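Local atomic coordinates of GGDEF family protein (Vibrio cholerae, PDB entry 5GZS), a protein that binds arginine in its periplasmic portion and, as a diguanylate cyclase, probably makes the second messenger cyclic di-GMP in response to such signals. Residues V228-N233 with C264-N269; T5-T10 with N51-A56. All blocks are in the same frame, centred on the assembly; numbering follows the deposited sequence.

Contact 1. Residues V228-N233 with C264-N269; sequences VKLENN and CELVSN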
loop_
_atom_site.group_PDB
_atom_site.type_symbol
_atom_site.label_atom_id
_atom_site.label_comp_id
_atom_site.label_asym_id
_atom_site.label_seq_id
_atom_site.Cartn_x
_atom_site.Cartn_y
_atom_site.Cartn_z
ATOM N N VAL A 228 20.023 -13.521 23.763
ATOM C CA VAL A 228 19.565 -12.599 22.734
ATOM C C VAL A 228 20.577 -11.458 22.575
ATOM O O VAL A 228 21.119 -10.964 23.564
ATOM C CB VAL A 228 18.219 -11.977 23.175
ATOM C CG1 VAL A 228 17.566 -11.192 22.052
ATOM C CG2 VAL A 228 17.276 -13.049 23.648
ATOM N N LYS A 229 20.848 -11.035 21.341
ATOM C CA LYS A 229 21.619 -9.803 21.133
ATOM C C LYS A 229 20.854 -8.816 20.283
ATOM O O LYS A 229 20.148 -9.208 19.348
ATOM C CB LYS A 229 22.992 -10.063 20.513
ATOM C CG LYS A 229 23.936 -10.656 21.490
ATOM C CD LYS A 229 25.379 -10.298 21.182
ATOM C CE LYS A 229 26.292 -10.998 22.196
ATOM N NZ LYS A 229 27.714 -10.680 22.022
ATOM N N LEU A 230 20.989 -7.534 20.607
ATOM C CA LEU A 230 20.361 -6.503 19.789
ATOM C C LEU A 230 21.405 -5.714 19.033
ATOM O O LEU A 230 22.387 -5.251 19.616
ATOM C CB LEU A 230 19.505 -5.571 20.634
ATOM C CG LEU A 230 18.258 -6.212 21.238
ATOM C CD1 LEU A 230 17.522 -5.205 22.110
ATOM C CD2 LEU A 230 17.342 -6.789 20.171
ATOM N N GLU A 231 21.193 -5.581 17.730
ATOM C CA GLU A 231 22.113 -4.857 16.875
ATOM C C GLU A 231 22.248 -3.410 17.358
ATOM O O GLU A 231 21.247 -2.723 17.575
ATOM C CB GLU A 231 21.648 -4.920 15.409
ATOM C CG GLU A 231 22.779 -4.745 14.363
ATOM C CD GLU A 231 23.257 -6.067 13.738
ATOM O OE1 GLU A 231 22.408 -6.924 13.378
ATOM O OE2 GLU A 231 24.491 -6.238 13.597
ATOM N N ASN A 232 23.486 -2.958 17.550
ATOM C CA ASN A 232 23.723 -1.578 17.966
ATOM C C ASN A 232 24.786 -0.898 17.110
ATOM O O ASN A 232 25.498 0.000 17.551
ATOM C CB ASN A 232 24.033 -1.484 19.469
ATOM C CG ASN A 232 22.926 -0.767 20.243
ATOM O OD1 ASN A 232 22.335 0.188 19.742
ATOM N ND2 ASN A 232 22.637 -1.231 21.456
ATOM N N ASN A 233 24.877 -1.348 15.866
ATOM C CA ASN A 233 25.656 -0.678 14.828
ATOM C C ASN A 233 24.665 -0.009 13.860
ATOM O O ASN A 233 23.880 -0.704 13.215
ATOM C CB ASN A 233 26.556 -1.718 14.123
ATOM C CG ASN A 233 27.043 -1.275 12.738
ATOM O OD1 ASN A 233 27.132 -0.082 12.427
ATOM N ND2 ASN A 233 27.371 -2.251 11.900
ATOM N N CYS A 264 14.046 -15.306 28.147
ATOM C CA CYS A 264 15.075 -14.735 27.295
ATOM C C CYS A 264 15.857 -13.715 28.052
ATOM O O CYS A 264 15.306 -12.924 28.813
ATOM C CB CYS A 264 14.499 -14.054 26.057
ATOM S SG CYS A 264 13.385 -15.003 25.114
ATOM N N GLU A 265 17.131 -13.663 27.775
ATOM C CA GLU A 265 18.008 -12.764 28.441
ATOM C C GLU A 265 18.748 -11.983 27.388
ATOM O O GLU A 265 19.376 -12.556 26.556
ATOM C CB GLU A 265 18.983 -13.606 29.234
ATOM C CG GLU A 265 20.068 -12.878 29.958
ATOM C CD GLU A 265 20.765 -13.750 30.956
ATOM O OE1 GLU A 265 20.237 -13.999 32.030
ATOM O OE2 GLU A 265 21.850 -14.198 30.662
ATOM N N LEU A 266 18.677 -10.666 27.440
ATOM C CA LEU A 266 19.423 -9.808 26.548
ATOM C C LEU A 266 20.876 -9.740 26.989
ATOM O O LEU A 266 21.145 -9.425 28.143
ATOM C CB LEU A 266 18.832 -8.402 26.540
ATOM C CG LEU A 266 19.709 -7.501 25.682
ATOM C CD1 LEU A 266 19.336 -7.764 24.248
ATOM C CD2 LEU A 266 19.563 -6.040 26.038
ATOM N N VAL A 267 21.795 -9.957 26.093
ATOM C CA VAL A 267 23.216 -9.841 26.452
ATOM C C VAL A 267 24.015 -8.888 25.530
ATOM O O VAL A 267 23.748 -8.794 24.340
ATOM C CB VAL A 267 23.880 -11.216 26.461
ATOM C CG1 VAL A 267 23.263 -12.078 27.543
ATOM C CG2 VAL A 267 23.714 -11.887 25.119
ATOM N N SER A 268 24.988 -8.183 26.108
ATOM C CA SER A 268 25.818 -7.221 25.379
ATOM C C SER A 268 27.255 -7.270 25.850
ATOM O O SER A 268 27.490 -7.709 26.964
ATOM C CB SER A 268 25.302 -5.799 25.581
ATOM O OG SER A 268 23.895 -5.800 25.593
ATOM N N ASN A 269 28.192 -6.733 25.068
ATOM C CA ASN A 269 29.491 -6.221 25.562
ATOM C C ASN A 269 29.915 -4.784 25.273
ATOM O O ASN A 269 29.537 -3.884 25.995
ATOM C CB ASN A 269 30.686 -7.108 25.193
ATOM C CG ASN A 269 30.342 -8.566 25.122
ATOM O OD1 ASN A 269 29.605 -9.083 25.939
ATOM N ND2 ASN A 269 30.889 -9.234 24.151
HETATM O O HOH W 1 22.954 -7.018 22.780
#
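Lys229 lies across Val267 at about a right angle. Its CB stands 4.1 Å from Val267 O. With CG anti to the carbonyl carbon (chi1 -74°), the chain then leaves extended over that residue: Lys229 CG meets both Val267 O and the methyl Val267 CG2, the latter at 3.8 Å. CD passes the same oxygen, and Lys229 CE is 4.0 Å from Val267 CG2. At the tip NZ leaves Val267 behind and hydrogen-bonds Gln271 OE1, with a weak, long ion pair to Asp280. Beneath this chain the backbones run parallel. Val228 sits opposite Leu266: Val228 N donates to Glu265 O (3.0 Å), and Val267 N donates to Val228 O (2.8 Å). The next rung is not made directly, as the segments diverge: a water accepts from Leu230 N at 3.0 Å and donates to Val267 O. On the other side of the sheet Leu266, its CG anti to the backbone N (chi1 175°), brings CD1 to Leu230 CG at 3.6 Å, while Val228 CG2 packs on Cys264 CB. The two strands are joined by a beta-alpha-beta crossover, as expected of a solute-binding lobe. Its helix 248-259 covers Val228, Leu230 and Leu266 and is tied to Cys264 by the disulfide from Cys257; strand 264-266 forms the sheet edge, and strand 288-292 pairs with the far side of 226-230.

Contact 2. Residues T5-T10 with N51-A56; sequences TYKVAT and NADFAA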
loop_
_atom_site.group_PDB
_atom_site.type_symbol
_atom_site.label_atom_id
_atom_site.label_comp_id
_atom_site.label_asym_id
_atom_site.label_seq_id
_atom_site.Cartn_x
_atom_site.Cartn_y
_atom_site.Cartn_z
ATOM N N THR A 5 -40.179 -14.630 30.514
ATOM C CA THR A 5 -38.793 -15.000 30.253
ATOM C C THR A 5 -38.360 -14.563 28.858
ATOM O O THR A 5 -39.047 -14.830 27.872
ATOM C CB THR A 5 -38.579 -16.518 30.395
ATOM O OG1 THR A 5 -38.975 -16.940 31.706
ATOM C CG2 THR A 5 -37.116 -16.872 30.175
ATOM N N TYR A 6 -37.216 -13.890 28.783
ATOM C CA TYR A 6 -36.689 -13.413 27.505
ATOM C C TYR A 6 -35.703 -14.407 26.925
ATOM O O TYR A 6 -34.702 -14.740 27.562
ATOM C CB TYR A 6 -36.017 -12.049 27.661
ATOM C CG TYR A 6 -36.942 -10.982 28.174
ATOM C CD1 TYR A 6 -37.692 -10.218 27.300
ATOM C CD2 TYR A 6 -37.079 -10.747 29.542
ATOM C CE1 TYR A 6 -38.554 -9.235 27.768
ATOM C CE2 TYR A 6 -37.941 -9.769 30.020
ATOM C CZ TYR A 6 -38.670 -9.013 29.128
ATOM O OH TYR A 6 -39.525 -8.038 29.587
ATOM N N LYS A 7 -35.990 -14.878 25.713
ATOM C CA LYS A 7 -35.145 -15.854 25.053
ATOM C C LYS A 7 -34.084 -15.154 24.224
ATOM O O LYS A 7 -34.399 -14.464 23.252
ATOM C CB LYS A 7 -35.982 -16.760 24.168
ATOM C CG LYS A 7 -37.161 -17.383 24.861
ATOM C CD LYS A 7 -36.795 -18.596 25.691
ATOM C CE LYS A 7 -38.085 -19.263 26.186
ATOM N NZ LYS A 7 -37.876 -20.579 26.846
ATOM N N VAL A 8 -32.824 -15.304 24.607
ATOM C CA VAL A 8 -31.765 -14.704 23.806
ATOM C C VAL A 8 -30.901 -15.793 23.164
ATOM O O VAL A 8 -30.524 -16.789 23.799
ATOM C CB VAL A 8 -30.920 -13.714 24.635
ATOM C CG1 VAL A 8 -31.533 -13.532 26.029
ATOM C CG2 VAL A 8 -29.461 -14.130 24.697
ATOM N N ALA A 9 -30.643 -15.597 21.873
ATOM C CA ALA A 9 -30.026 -16.601 21.016
ATOM C C ALA A 9 -28.526 -16.677 21.193
ATOM O O ALA A 9 -27.873 -15.650 21.405
ATOM C CB ALA A 9 -30.356 -16.306 19.551
ATOM N N THR A 10 -27.982 -17.878 21.075
ATOM C CA THR A 10 -26.544 -18.070 21.029
ATOM C C THR A 10 -26.056 -19.127 20.044
ATOM O O THR A 10 -26.671 -20.148 19.865
ATOM C CB THR A 10 -25.955 -18.398 22.399
ATOM O OG1 THR A 10 -26.371 -19.686 22.813
ATOM C CG2 THR A 10 -26.407 -17.422 23.392
ATOM N N ASN A 51 -39.325 -16.747 17.715
ATOM C CA ASN A 51 -39.012 -17.850 18.624
ATOM C C ASN A 51 -37.914 -17.487 19.596
ATOM O O ASN A 51 -37.545 -18.286 20.455
ATOM C CB ASN A 51 -38.617 -19.105 17.855
ATOM C CG ASN A 51 -39.804 -19.968 17.539
ATOM O OD1 ASN A 51 -40.568 -19.656 16.634
ATOM N ND2 ASN A 51 -39.987 -21.047 18.300
ATOM N N ALA A 52 -37.390 -16.277 19.438
ATOM C CA ALA A 52 -36.346 -15.747 20.307
ATOM C C ALA A 52 -36.523 -14.232 20.433
ATOM O O ALA A 52 -36.890 -13.563 19.458
ATOM C CB ALA A 52 -34.976 -16.096 19.761
ATOM N N ASP A 53 -36.297 -13.701 21.633
ATOM C CA ASP A 53 -36.620 -12.308 21.934
ATOM C C ASP A 53 -35.465 -11.367 21.615
ATOM O O ASP A 53 -35.671 -10.205 21.246
ATOM C CB ASP A 53 -37.015 -12.154 23.412
ATOM C CG ASP A 53 -38.363 -12.778 23.730
ATOM O OD1 ASP A 53 -39.390 -12.262 23.237
ATOM O OD2 ASP A 53 -38.406 -13.769 24.484
ATOM N N PHE A 54 -34.247 -11.867 21.782
ATOM C CA PHE A 54 -33.057 -11.059 21.572
ATOM C C PHE A 54 -31.944 -11.859 20.936
ATOM O O PHE A 54 -31.796 -13.055 21.177
ATOM C CB PHE A 54 -32.528 -10.501 22.890
ATOM C CG PHE A 54 -33.346 -9.399 23.475
ATOM C CD1 PHE A 54 -33.266 -8.114 22.966
ATOM C CD2 PHE A 54 -34.155 -9.636 24.578
ATOM C CE1 PHE A 54 -34.002 -7.094 23.524
ATOM C CE2 PHE A 54 -34.890 -8.620 25.141
ATOM C CZ PHE A 54 -34.816 -7.349 24.617
ATOM N N ALA A 55 -31.124 -11.174 20.161
ATOM C CA ALA A 55 -29.871 -11.748 19.722
ATOM C C ALA A 55 -28.827 -10.634 19.606
ATOM O O ALA A 55 -29.164 -9.475 19.311
ATOM C CB ALA A 55 -30.053 -12.478 18.402
ATOM N N ALA A 56 -27.567 -10.980 19.856
ATOM C CA ALA A 56 -26.486 -10.002 19.754
ATOM C C ALA A 56 -25.616 -10.274 18.541
ATOM O O ALA A 56 -25.891 -11.178 17.748
ATOM C CB ALA A 56 -25.625 -10.001 21.032
HETATM O O HOH W 2 -26.224 -13.174 20.614
#
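Tyr6 runs alongside Phe54, the two side chains pointing the same way; Tyr6 CD1 comes to the edge of the Phe54 ring, 3.9 Å from Phe54 CE2. His175 joins the pair, edge-to-face with Tyr6 and nearly parallel to Phe54. The same histidine bonds Asp53 OD1 through NE2, which helps to fix the carboxylate. The other oxygen, Asp53 OD2, uses its anti lone pair to take Lys7 N at 2.9 Å in an almost straight bond (174°). Asp53 points toward the 5-10 segment, and chi1 -71°, with CG beside its own backbone N, sets OD2 against Lys7 N. Lys7 O in turn accepts two backbone N-H groups: Asp53 N lies in the carbonyl plane, and Phe54 N, 3.0 Å from Lys7 O, is tilted from it. With Ala9 N on Phe54 O (2.9 Å), this gives the bond pattern of a parallel bridge between Val8 and Phe54. Strand 6-10 lies between 32-36 and the 51-56 segment, consistent with the 2-1-3 strand order of solute-binding lobes. Glu11 and Asn57, the residues that follow the two segments, belong to the arginine pocket. Val8 CB packs on Phe54 CB at 4.0 Å; on the other side Ala9 CB touches Ala55 CB, where Ile43 of helix 40-49 covers both. Further along, a water bridges Ala9 O (3.1 Å) and Ala56 N.

How the contacts relate
Both contacts are partly buried and centre on the first strand of a solute-binding lobe, but they lie on opposite sides of the chain's centre, with nearest atoms about 40 Å apart. Contact 1 joins that strand to the edge strand following the first helix, so its outer segment is partly to fully exposed; a lysine chain lies over that segment and a water links the backbones where they diverge. Contact 2 joins the equivalent strand to the start of the third strand, 55-58, with more buried residues and an aromatic pair. A carboxylate supplements its backbone bonds, whereas contact 1 relies on main-chain bonds and aliphatic packing. Contact 2 leads to the bound arginine; contact 1 holds half of a disulfide.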